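Local structure of ATP-dependent DNA ligase (Mycobacterium tuberculosis, 6NHX) at residues M31-R36 and S291-R296; A81-S86 and S93-R98; C156-G161 and D186-T191. The protein joins DNA ends using ATP and, together with Ku, repairs double-strand breaks by non-homologous end joining. The protein carries 1 engineered substitution. All blocks are in the same frame, centred on the assembly; numbering follows the deposited sequence.

In the fold
Contact 1 is the buried centre of the molecule, where charged groups of the two domains meet beside the alpha-phosphate of ATP. Contact 2 borders it about 9 Å away between centres: it is partly buried, apolar on its inner side and water-bridged at Gln94, and holds strand 74-82, the neighbour of strand 35-42 in one antiparallel sheet, together with helix 92-96. Tyr35 packs on Met95, and Leu295 O receives a bond from Gln96 NE2. Contact 3 lies at the connection between the two domains, nearer the surface, its centre about 13 Å from that of contact 1, and is polar and histidine-centred. Lys187 brings it to ATP, Met31 and Arg293, whereas contacts 2 and 3 do not touch.

Contact 1: M31-R36 and S291-R296; sequences MWDGYR and SWRGLR. Engineered in segment 31-36: Met31 (natural residue Lys). With ATP (adenosine-5'-triphosphate), chain B.
Arg293 lays the side of its guanidinium against the carboxylate of Asp33, one nitrogen to each oxygen. NE reaches Asp33 OD2 at 2.9 Å, and NH2 of Arg293 reaches Asp33 OD1 at 2.7 Å. Both oxygens lie close to the guanidinium plane, but each is met on its syn side by a donor tilted about 30° out of the carboxylate plane; the two groups are twisted 43° apart, so the salt bridge is not coplanar. The arginine gets this far because its chain is extended from CG to NE. The NH2 of Arg293 has a second acceptor, the alpha-phosphate oxygen O2A of ATP, at 2.6 Å; NH1 bonds to O2A as well. One phosphate oxygen thus draws on two nitrogens, while Asp33 fixes the rotation of the group that offers them.

Here the nucleotide-binding motif of the ligase family, MWDGYR, faces the arginines of motif VI. Engineered Met31, lysine in nature, runs beside the nucleotide with SD 3.8 Å from C5' of ATP. Trp32 N gives a nearly straight bond (173°) to ATP N7, 2.9 Å away. Arg296, folded back at its second and third torsions, adds a bond from NH2 to O2B of the beta-phosphate at 3.1 Å. Glu275 pairs with both Arg293 and Arg296. The Asp33 carboxylate, with Glu163 nearby, is a probable manganese ligand, though here Arg293 holds both its oxygens.

Strand 291-295 pairs antiparallel with strand 273-278 in the C-terminal sheet, with a classic beta bulge where Arg293 and Gly294 both face Glu275, and is closed over the ATP pocket beside strand 184-187 and helix 92-96.

Contact 2: A81-S86 and S93-R98; sequences AVVLDS and SQMQNR
Val83 and Met95 pack together where a strand of the nucleotidyltransferase domain leads through a short loop into a short helix. Strand 74-82 and strand 105-114 are antiparallel neighbours, and helix 92-96 lies in the connection between them, folded back on the residues that follow the first strand.

The tight part is built of aliphatic groups and backbone, with no hydrogen bond across it. Met95 is bent at its second and third torsions (62° and 70°), which curls the thioether back so that its methyl CE lands 3.6 Å from Val83 CG2. The same methyl lies over the face of the peptide that joins Ala81 to Val82, with Met95 CE 3.4 Å from Ala81 O, and reaches Ala81 CB more loosely. Val83 has its two branches split between neighbours on the helix: CG2 goes to Met95, while CG1 lies 3.8 Å from Gln94 CB, the two side chains crossing at about a right angle. On its far side Met95 meets Tyr35, which ties the helix to strand 35-42.

Toward Asp85 and Ser86 the packing gives way to water. Gln94 extends beyond CG along the chain past Leu84, and its amide makes no direct hydrogen bond to segment 81-86. Its NE2 passes 3.4 Å from Asp85 CB, whose carboxylate is turned instead to Val89 N. One water donates to Leu84 O at 2.9 Å; its link to Gln94 OE1 is doubtful, being too short. A second water bridges side chain to backbone, accepting from Gln94 NE2 at 2.8 Å and from Ser86 N at 3.0 Å.

Contact 3: C156-G161 and D186-T191; sequences CSRKHG and DKHWNT. With ATP (adenosine-5'-triphosphate), chain B.
His188 is engaged on three sides at once: NE2 is bonded to Ser157 in the ring plane, one face is covered by the aliphatic base of Arg158, and ND1 is bridged by water to the same arginine. The ring NE2 donates to Ser157 OG at 2.9 Å, with the oxygen only 9° out of the plane. That hydroxyl is bonded as well to Gly164 O, so it passes the histidine's bond on to strand 164-169. Over the face, Arg158 CB sits 3.8 Å from the ring centroid, 25° off the normal, in a CH-pi contact.

The histidine occupies the link between strand 184-187 of the nucleotidyltransferase domain and strand 190-201 of the OB-type C-terminal sheet. Its partners come from the last turns of helix 150-160, which ends in a Schellman motif at Gly161. Phe154 of this helix also meets the ring, and the backbone of His188 bonds to Glu163.

Arg158 then runs out past the ring as an extended chain, its first torsion of -169° turning CG away from the backbone N, and its guanidinium stands nearly perpendicular to the imidazole. Its NH2 meets a water at 2.8 Å, in the guanidinium plane, and the water lies 2.8 Å from His188 ND1. Just before the histidine, Lys187 leads toward ATP, where it is the methylene CE of Lys187 that comes within 3.1 Å of O2A.

Contact 1: M31-R36 and S291-R296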
loop_
_atom_site.group_PDB
_atom_site.type_symbol
_atom_site.label_atom_id
_atom_site.label_comp_id
_atom_site.label_asym_id
_atom_site.label_seq_id
_atom_site.Cartn_x
_atom_site.Cartn_y
_atom_site.Cartn_z
ATOM N N MET A 31 6.629 6.433 2.886
ATOM C CA MET A 31 5.891 5.400 2.167
ATOM C C MET A 31 4.474 5.331 2.731
ATOM O O MET A 31 4.294 5.056 3.923
ATOM C CB MET A 31 6.581 4.048 2.328
ATOM C CG MET A 31 5.796 2.917 1.681
ATOM S SD MET A 31 6.476 1.296 2.078
ATOM C CE MET A 31 8.019 1.358 1.165
ATOM N N TRP A 32 3.479 5.560 1.869
ATOM C CA TRP A 32 2.067 5.624 2.255
ATOM C C TRP A 32 1.341 4.364 1.782
ATOM O O TRP A 32 1.246 4.122 0.572
ATOM C CB TRP A 32 1.393 6.864 1.656
ATOM C CG TRP A 32 2.218 8.119 1.761
ATOM C CD1 TRP A 32 2.625 8.929 0.725
ATOM C CD2 TRP A 32 2.761 8.690 2.958
ATOM N NE1 TRP A 32 3.374 9.984 1.216
ATOM C CE2 TRP A 32 3.492 9.843 2.580
ATOM C CE3 TRP A 32 2.727 8.322 4.318
ATOM C CZ2 TRP A 32 4.145 10.654 3.516
ATOM C CZ3 TRP A 32 3.386 9.126 5.244
ATOM C CH2 TRP A 32 4.084 10.281 4.838
ATOM N N ASP A 33 0.814 3.568 2.719
ATOM C CA ASP A 33 0.019 2.402 2.328
ATOM C C ASP A 33 -1.346 2.854 1.823
ATOM O O ASP A 33 -2.082 3.542 2.534
ATOM C CB ASP A 33 -0.165 1.440 3.505
ATOM C CG ASP A 33 0.940 0.394 3.594
ATOM O OD1 ASP A 33 2.007 0.609 2.986
ATOM O OD2 ASP A 33 0.747 -0.646 4.270
ATOM N N GLY A 34 -1.681 2.491 0.597
ATOM C CA GLY A 34 -2.958 2.855 0.010
ATOM C C GLY A 34 -3.051 2.284 -1.387
ATOM O O GLY A 34 -2.414 1.261 -1.677
ATOM N N TYR A 35 -3.816 2.929 -2.262
ATOM C CA TYR A 35 -3.908 2.532 -3.659
ATOM C C TYR A 35 -3.310 3.642 -4.516
ATOM O O TYR A 35 -3.645 4.820 -4.339
ATOM C CB TYR A 35 -5.355 2.289 -4.091
ATOM C CG TYR A 35 -6.027 1.058 -3.540
ATOM C CD1 TYR A 35 -5.327 -0.121 -3.309
ATOM C CD2 TYR A 35 -7.377 1.073 -3.271
ATOM C CE1 TYR A 35 -5.976 -1.244 -2.805
ATOM C CE2 TYR A 35 -8.028 -0.029 -2.777
ATOM C CZ TYR A 35 -7.332 -1.182 -2.542
ATOM O OH TYR A 35 -8.028 -2.261 -2.046
ATOM N N ARG A 36 -2.445 3.262 -5.447
ATOM C CA ARG A 36 -1.807 4.224 -6.336
ATOM C C ARG A 36 -2.814 4.768 -7.337
ATOM O O ARG A 36 -3.562 4.011 -7.962
ATOM C CB ARG A 36 -0.682 3.514 -7.086
ATOM C CG ARG A 36 0.170 4.450 -7.913
ATOM C CD ARG A 36 1.127 5.235 -7.042
ATOM N NE ARG A 36 2.122 5.954 -7.826
ATOM C CZ ARG A 36 3.266 5.433 -8.249
ATOM N NH1 ARG A 36 3.577 4.178 -7.955
ATOM N NH2 ARG A 36 4.105 6.170 -8.959
ATOM N N SER A 291 1.847 -8.777 12.423
ATOM C CA SER A 291 0.743 -7.843 12.298
ATOM C C SER A 291 0.215 -7.903 10.875
ATOM O O SER A 291 0.952 -8.190 9.929
ATOM C CB SER A 291 1.128 -6.405 12.678
ATOM O OG SER A 291 2.127 -5.887 11.818
ATOM N N TRP A 292 -1.067 -7.606 10.747
ATOM C CA TRP A 292 -1.803 -7.724 9.498
ATOM C C TRP A 292 -1.533 -6.506 8.624
ATOM O O TRP A 292 -1.805 -5.371 9.030
ATOM C CB TRP A 292 -3.281 -7.762 9.881
ATOM C CG TRP A 292 -4.261 -7.768 8.760
ATOM C CD1 TRP A 292 -5.141 -6.773 8.434
ATOM C CD2 TRP A 292 -4.519 -8.843 7.860
ATOM N NE1 TRP A 292 -5.908 -7.155 7.361
ATOM C CE2 TRP A 292 -5.547 -8.423 6.989
ATOM C CE3 TRP A 292 -3.968 -10.113 7.688
ATOM C CZ2 TRP A 292 -6.037 -9.231 5.969
ATOM C CZ3 TRP A 292 -4.456 -10.914 6.670
ATOM C CH2 TRP A 292 -5.480 -10.469 5.825
ATOM N N ARG A 293 -0.994 -6.722 7.425
ATOM C CA ARG A 293 -0.986 -5.616 6.473
ATOM C C ARG A 293 -2.253 -5.598 5.627
ATOM O O ARG A 293 -2.934 -4.570 5.562
ATOM C CB ARG A 293 0.286 -5.617 5.617
ATOM C CG ARG A 293 0.574 -4.259 4.994
ATOM C CD ARG A 293 1.536 -4.381 3.829
ATOM N NE ARG A 293 1.983 -3.071 3.363
ATOM C CZ ARG A 293 2.761 -2.886 2.303
ATOM N NH1 ARG A 293 3.175 -3.928 1.588
ATOM N NH2 ARG A 293 3.130 -1.660 1.961
ATOM N N GLY A 294 -2.598 -6.712 4.999
ATOM C CA GLY A 294 -3.845 -6.821 4.268
ATOM C C GLY A 294 -3.815 -7.984 3.298
ATOM O O GLY A 294 -2.833 -8.714 3.196
ATOM N N LEU A 295 -4.934 -8.156 2.598
ATOM C CA LEU A 295 -5.013 -9.147 1.531
ATOM C C LEU A 295 -4.214 -8.686 0.319
ATOM O O LEU A 295 -4.078 -7.487 0.057
ATOM C CB LEU A 295 -6.466 -9.386 1.127
ATOM C CG LEU A 295 -7.389 -9.992 2.190
ATOM C CD1 LEU A 295 -8.785 -10.172 1.629
ATOM C CD2 LEU A 295 -6.833 -11.335 2.616
ATOM N N ARG A 296 -3.666 -9.656 -0.423
ATOM C CA ARG A 296 -2.959 -9.396 -1.675
ATOM C C ARG A 296 -3.703 -10.144 -2.780
ATOM O O ARG A 296 -3.299 -11.250 -3.178
ATOM C CB ARG A 296 -1.486 -9.803 -1.603
ATOM C CG ARG A 296 -0.619 -9.017 -0.602
ATOM C CD ARG A 296 -0.937 -7.523 -0.590
ATOM N NE ARG A 296 -0.695 -6.873 -1.875
ATOM C CZ ARG A 296 0.379 -6.142 -2.157
ATOM N NH1 ARG A 296 1.327 -5.966 -1.244
ATOM N NH2 ARG A 296 0.507 -5.584 -3.355
HETATM P PG ATP B . 4.743 -2.654 -5.930
HETATM O O1G ATP B . 6.038 -1.878 -5.797
HETATM O O2G ATP B . 4.685 -3.618 -7.099
HETATM O O3G ATP B . 3.521 -1.758 -5.846
HETATM P PB ATP B . 3.837 -3.541 -3.290
HETATM O O1B ATP B . 4.117 -4.759 -2.449
HETATM O O2B ATP B . 2.419 -3.106 -3.585
HETATM O O3B ATP B . 4.686 -3.660 -4.656
HETATM P PA ATP B . 5.500 -2.135 -1.375
HETATM O O1A ATP B . 6.671 -3.056 -1.532
HETATM O O2A ATP B . 4.565 -2.138 -0.194
HETATM O O3A ATP B . 4.604 -2.277 -2.689
HETATM O "O5'" ATP B . 5.974 -0.630 -1.736
HETATM C "C5'" ATP B . 5.146 0.485 -1.417
HETATM C "C4'" ATP B . 4.080 0.713 -2.494
HETATM O "O4'" ATP B . 3.453 1.963 -2.207
HETATM C "C3'" ATP B . 4.641 0.822 -3.896
HETATM O "O3'" ATP B . 3.612 0.495 -4.825
HETATM C "C2'" ATP B . 4.910 2.298 -3.984
HETATM O "O2'" ATP B . 4.979 2.766 -5.339
HETATM C "C1'" ATP B . 3.721 2.902 -3.246
HETATM N N9 ATP B . 4.072 4.157 -2.551
HETATM C C8 ATP B . 3.743 4.486 -1.276
HETATM N N7 ATP B . 4.194 5.733 -0.965
HETATM C C5 ATP B . 4.799 6.203 -2.072
HETATM C C6 ATP B . 5.503 7.430 -2.418
HETATM N N6 ATP B . 5.664 8.398 -1.508
HETATM N N1 ATP B . 5.996 7.538 -3.660
HETATM C C2 ATP B . 5.861 6.577 -4.582
HETATM N N3 ATP B . 5.241 5.414 -4.331
HETATM C C4 ATP B . 4.721 5.178 -3.105
#

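Contact 2: A81-S86 and S93-R98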
loop_
_atom_site.group_PDB
_atom_site.type_symbol
_atom_site.label_atom_id
_atom_site.label_comp_id
_atom_site.label_asym_id
_atom_site.label_seq_id
_atom_site.Cartn_x
_atom_site.Cartn_y
_atom_site.Cartn_z
ATOM N N ALA A 81 -4.184 7.151 -2.935
ATOM C CA ALA A 81 -5.432 7.258 -2.193
ATOM C C ALA A 81 -5.252 6.517 -0.876
ATOM O O ALA A 81 -4.760 5.386 -0.859
ATOM C CB ALA A 81 -6.583 6.652 -2.991
ATOM N N VAL A 82 -5.619 7.171 0.227
ATOM C CA VAL A 82 -5.366 6.648 1.561
ATOM C C VAL A 82 -6.598 6.793 2.443
ATOM O O VAL A 82 -7.426 7.701 2.273
ATOM C CB VAL A 82 -4.152 7.302 2.258
ATOM C CG1 VAL A 82 -2.858 7.013 1.507
ATOM C CG2 VAL A 82 -4.395 8.815 2.394
ATOM N N VAL A 83 -6.686 5.886 3.405
ATOM C CA VAL A 83 -7.600 5.984 4.530
ATOM C C VAL A 83 -6.740 6.005 5.781
ATOM O O VAL A 83 -5.910 5.110 5.981
ATOM C CB VAL A 83 -8.597 4.807 4.564
ATOM C CG1 VAL A 83 -9.424 4.801 5.855
ATOM C CG2 VAL A 83 -9.496 4.804 3.343
ATOM N N LEU A 84 -6.946 7.006 6.627
ATOM C CA LEU A 84 -6.131 7.191 7.817
ATOM C C LEU A 84 -6.694 6.402 8.994
ATOM O O LEU A 84 -7.910 6.355 9.201
ATOM C CB LEU A 84 -6.055 8.680 8.175
ATOM C CG LEU A 84 -5.596 9.605 7.042
ATOM C CD1 LEU A 84 -5.448 11.044 7.539
ATOM C CD2 LEU A 84 -4.288 9.100 6.418
ATOM N N ASP A 85 -5.796 5.774 9.755
ATOM C CA ASP A 85 -6.165 5.063 10.974
ATOM C C ASP A 85 -6.339 6.059 12.122
ATOM O O ASP A 85 -6.223 7.274 11.946
ATOM C CB ASP A 85 -5.190 3.920 11.271
ATOM C CG ASP A 85 -3.797 4.395 11.679
ATOM O OD1 ASP A 85 -3.601 5.587 12.003
ATOM O OD2 ASP A 85 -2.881 3.536 11.678
ATOM N N SER A 86 -6.596 5.548 13.327
ATOM C CA SER A 86 -6.832 6.430 14.462
ATOM C C SER A 86 -5.576 7.160 14.918
ATOM O O SER A 86 -5.687 8.115 15.698
ATOM C CB SER A 86 -7.444 5.651 15.630
ATOM O OG SER A 86 -6.596 4.584 16.026
ATOM N N SER A 93 -5.214 -1.902 5.235
ATOM C CA SER A 93 -6.382 -2.719 5.552
ATOM C C SER A 93 -7.634 -1.857 5.678
ATOM O O SER A 93 -8.723 -2.285 5.285
ATOM C CB SER A 93 -6.152 -3.564 6.808
ATOM O OG SER A 93 -5.973 -2.772 7.966
ATOM N N GLN A 94 -7.509 -0.634 6.212
ATOM C CA GLN A 94 -8.691 0.218 6.274
ATOM C C GLN A 94 -9.121 0.694 4.895
ATOM O O GLN A 94 -10.322 0.847 4.644
ATOM C CB GLN A 94 -8.494 1.381 7.247
ATOM C CG GLN A 94 -8.303 0.876 8.668
ATOM C CD GLN A 94 -8.458 1.942 9.723
ATOM O OE1 GLN A 94 -9.213 2.900 9.556
ATOM N NE2 GLN A 94 -7.744 1.776 10.831
ATOM N N MET A 95 -8.170 0.921 3.992
ATOM C CA MET A 95 -8.520 1.196 2.606
ATOM C C MET A 95 -9.215 -0.001 1.969
ATOM O O MET A 95 -10.286 0.132 1.365
ATOM C CB MET A 95 -7.272 1.589 1.818
ATOM C CG MET A 95 -7.489 1.620 0.324
ATOM S SD MET A 95 -8.723 2.828 -0.190
ATOM C CE MET A 95 -7.866 4.350 0.125
ATOM N N GLN A 96 -8.631 -1.193 2.118
ATOM C CA GLN A 96 -9.198 -2.393 1.518
ATOM C C GLN A 96 -10.591 -2.699 2.047
ATOM O O GLN A 96 -11.414 -3.281 1.330
ATOM C CB GLN A 96 -8.268 -3.566 1.823
ATOM C CG GLN A 96 -7.802 -4.305 0.620
ATOM C CD GLN A 96 -6.919 -5.480 0.974
ATOM O OE1 GLN A 96 -6.792 -5.866 2.143
ATOM N NE2 GLN A 96 -6.284 -6.037 -0.035
ATOM N N ASN A 97 -10.877 -2.332 3.293
ATOM C CA ASN A 97 -12.156 -2.624 3.914
ATOM C C ASN A 97 -13.031 -1.389 4.052
ATOM O O ASN A 97 -13.927 -1.362 4.895
ATOM C CB ASN A 97 -11.949 -3.301 5.271
ATOM C CG ASN A 97 -11.336 -4.692 5.139
ATOM O OD1 ASN A 97 -12.053 -5.672 4.980
ATOM N ND2 ASN A 97 -10.017 -4.779 5.220
ATOM N N ARG A 98 -12.792 -0.370 3.238
ATOM C CA ARG A 98 -13.530 0.872 3.400
ATOM C C ARG A 98 -14.991 0.673 3.044
ATOM O O ARG A 98 -15.352 -0.169 2.217
ATOM C CB ARG A 98 -12.923 1.984 2.552
ATOM C CG ARG A 98 -13.081 1.824 1.059
ATOM C CD ARG A 98 -12.350 2.962 0.380
ATOM N NE ARG A 98 -12.213 2.792 -1.064
ATOM C CZ ARG A 98 -12.937 3.450 -1.961
ATOM N NH1 ARG A 98 -13.858 4.319 -1.560
ATOM N NH2 ARG A 98 -12.744 3.240 -3.257
HETATM O O HOH W 1 -10.025 4.934 10.549
HETATM O O HOH W 2 -7.770 2.746 13.423
#

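Contact 3: C156-G161 and D186-T191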
loop_
_atom_site.group_PDB
_atom_site.type_symbol
_atom_site.label_atom_id
_atom_site.label_comp_id
_atom_site.label_asym_id
_atom_site.label_seq_id
_atom_site.Cartn_x
_atom_site.Cartn_y
_atom_site.Cartn_z
ATOM N N CYS A 156 13.202 9.273 10.978
ATOM C CA CYS A 156 12.045 10.144 11.125
ATOM C C CYS A 156 10.762 9.416 10.744
ATOM O O CYS A 156 9.756 9.474 11.469
ATOM C CB CYS A 156 12.259 11.370 10.248
ATOM S SG CYS A 156 10.950 12.575 10.363
ATOM N N SER A 157 10.784 8.708 9.618
ATOM C CA SER A 157 9.628 7.912 9.231
ATOM C C SER A 157 9.240 6.933 10.324
ATOM O O SER A 157 8.055 6.787 10.657
ATOM C CB SER A 157 9.914 7.182 7.923
ATOM O OG SER A 157 8.908 6.228 7.652
ATOM N N ARG A 158 10.220 6.241 10.907
ATOM C CA ARG A 158 9.899 5.289 11.963
ATOM C C ARG A 158 9.212 5.973 13.138
ATOM O O ARG A 158 8.225 5.450 13.674
ATOM C CB ARG A 158 11.158 4.552 12.430
ATOM C CG ARG A 158 10.859 3.382 13.335
ATOM C CD ARG A 158 12.130 2.862 13.996
ATOM N NE ARG A 158 11.827 1.865 15.022
ATOM C CZ ARG A 158 11.755 0.561 14.781
ATOM N NH1 ARG A 158 11.469 -0.283 15.764
ATOM N NH2 ARG A 158 11.971 0.098 13.557
ATOM N N LYS A 159 9.728 7.130 13.559
ATOM C CA LYS A 159 9.142 7.825 14.710
ATOM C C LYS A 159 7.694 8.206 14.446
ATOM O O LYS A 159 6.869 8.206 15.365
ATOM C CB LYS A 159 9.938 9.080 15.079
ATOM C CG LYS A 159 11.411 8.883 15.298
ATOM C CD LYS A 159 11.666 7.779 16.301
ATOM C CE LYS A 159 12.951 7.108 15.940
ATOM N NZ LYS A 159 12.809 5.779 15.358
ATOM N N HIS A 160 7.367 8.545 13.202
ATOM C CA HIS A 160 5.992 8.875 12.841
ATOM C C HIS A 160 5.084 7.655 12.783
ATOM O O HIS A 160 3.858 7.813 12.714
ATOM C CB HIS A 160 5.969 9.562 11.473
ATOM C CG HIS A 160 6.344 11.014 11.505
ATOM N ND1 HIS A 160 5.599 11.963 12.175
ATOM C CD2 HIS A 160 7.357 11.685 10.910
ATOM C CE1 HIS A 160 6.154 13.150 12.012
ATOM N NE2 HIS A 160 7.220 13.010 11.245
ATOM N N GLY A 161 5.633 6.445 12.809
ATOM C CA GLY A 161 4.810 5.270 12.609
ATOM C C GLY A 161 4.463 4.984 11.168
ATOM O O GLY A 161 3.574 4.163 10.902
ATOM N N ASP A 186 11.772 1.106 0.911
ATOM C CA ASP A 186 12.395 0.495 2.085
ATOM C C ASP A 186 11.403 0.578 3.236
ATOM O O ASP A 186 10.939 1.667 3.567
ATOM C CB ASP A 186 13.684 1.276 2.399
ATOM C CG ASP A 186 14.548 0.625 3.444
ATOM O OD1 ASP A 186 14.136 -0.402 4.011
ATOM O OD2 ASP A 186 15.644 1.169 3.708
ATOM N N LYS A 187 11.082 -0.558 3.856
ATOM C CA LYS A 187 10.117 -0.625 4.945
ATOM C C LYS A 187 10.814 -0.912 6.271
ATOM O O LYS A 187 11.828 -1.609 6.314
ATOM C CB LYS A 187 9.087 -1.733 4.676
ATOM C CG LYS A 187 8.226 -1.487 3.443
ATOM C CD LYS A 187 6.947 -2.295 3.502
ATOM C CE LYS A 187 6.503 -2.712 2.118
ATOM N NZ LYS A 187 6.913 -4.103 1.801
ATOM N N HIS A 188 10.233 -0.407 7.368
ATOM C CA HIS A 188 10.776 -0.678 8.692
ATOM C C HIS A 188 10.639 -2.142 9.076
ATOM O O HIS A 188 11.529 -2.697 9.728
ATOM C CB HIS A 188 10.075 0.184 9.727
ATOM C CG HIS A 188 10.167 1.637 9.415
ATOM N ND1 HIS A 188 11.361 2.320 9.406
ATOM C CD2 HIS A 188 9.215 2.535 9.064
ATOM C CE1 HIS A 188 11.144 3.577 9.066
ATOM N NE2 HIS A 188 9.851 3.731 8.854
ATOM N N TRP A 189 9.538 -2.785 8.707
ATOM C CA TRP A 189 9.262 -4.156 9.120
ATOM C C TRP A 189 9.576 -5.137 8.008
ATOM O O TRP A 189 9.233 -4.906 6.844
ATOM C CB TRP A 189 7.786 -4.325 9.476
ATOM C CG TRP A 189 7.380 -3.740 10.782
ATOM C CD1 TRP A 189 6.973 -2.455 11.017
ATOM C CD2 TRP A 189 7.335 -4.416 12.043
ATOM N NE1 TRP A 189 6.674 -2.295 12.354
ATOM C CE2 TRP A 189 6.891 -3.485 13.003
ATOM C CE3 TRP A 189 7.624 -5.727 12.452
ATOM C CZ2 TRP A 189 6.733 -3.816 14.343
ATOM C CZ3 TRP A 189 7.463 -6.055 13.788
ATOM C CH2 TRP A 189 7.022 -5.100 14.717
ATOM N N ASN A 190 10.191 -6.261 8.387
ATOM C CA ASN A 190 10.163 -7.433 7.529
ATOM C C ASN A 190 8.711 -7.778 7.226
ATOM O O ASN A 190 7.848 -7.706 8.106
ATOM C CB ASN A 190 10.769 -8.626 8.264
ATOM C CG ASN A 190 12.249 -8.491 8.476
ATOM O OD1 ASN A 190 12.956 -7.898 7.662
ATOM N ND2 ASN A 190 12.733 -9.046 9.582
ATOM N N THR A 191 8.443 -8.151 5.977
ATOM C CA THR A 191 7.111 -8.557 5.544
ATOM C C THR A 191 7.185 -9.937 4.902
ATOM O O THR A 191 8.203 -10.319 4.316
ATOM C CB THR A 191 6.509 -7.505 4.597
ATOM O OG1 THR A 191 6.390 -6.262 5.306
ATOM C CG2 THR A 191 5.135 -7.915 4.101
HETATM P PG ATP B . 4.743 -2.654 -5.930
HETATM O O1G ATP B . 6.038 -1.878 -5.797
HETATM O O2G ATP B . 4.685 -3.618 -7.099
HETATM O O3G ATP B . 3.521 -1.758 -5.846
HETATM P PB ATP B . 3.837 -3.541 -3.290
HETATM O O1B ATP B . 4.117 -4.759 -2.449
HETATM O O2B ATP B . 2.419 -3.106 -3.585
HETATM O O3B ATP B . 4.686 -3.660 -4.656
HETATM P PA ATP B . 5.500 -2.135 -1.375
HETATM O O1A ATP B . 6.671 -3.056 -1.532
HETATM O O2A ATP B . 4.565 -2.138 -0.194
HETATM O O3A ATP B . 4.604 -2.277 -2.689
HETATM O "O5'" ATP B . 5.974 -0.630 -1.736
HETATM C "C5'" ATP B . 5.146 0.485 -1.417
HETATM C "C4'" ATP B . 4.080 0.713 -2.494
HETATM O "O4'" ATP B . 3.453 1.963 -2.207
HETATM C "C3'" ATP B . 4.641 0.822 -3.896
HETATM O "O3'" ATP B . 3.612 0.495 -4.825
HETATM C "C2'" ATP B . 4.910 2.298 -3.984
HETATM O "O2'" ATP B . 4.979 2.766 -5.339
HETATM C "C1'" ATP B . 3.721 2.902 -3.246
HETATM N N9 ATP B . 4.072 4.157 -2.551
HETATM C C8 ATP B . 3.743 4.486 -1.276
HETATM N N7 ATP B . 4.194 5.733 -0.965
HETATM C C5 ATP B . 4.799 6.203 -2.072
HETATM C C6 ATP B . 5.503 7.430 -2.418
HETATM N N6 ATP B . 5.664 8.398 -1.508
HETATM N N1 ATP B . 5.996 7.538 -3.660
HETATM C C2 ATP B . 5.861 6.577 -4.582
HETATM N N3 ATP B . 5.241 5.414 -4.331
HETATM C C4 ATP B . 4.721 5.178 -3.105
HETATM O O HOH W 3 13.141 1.258 11.287
#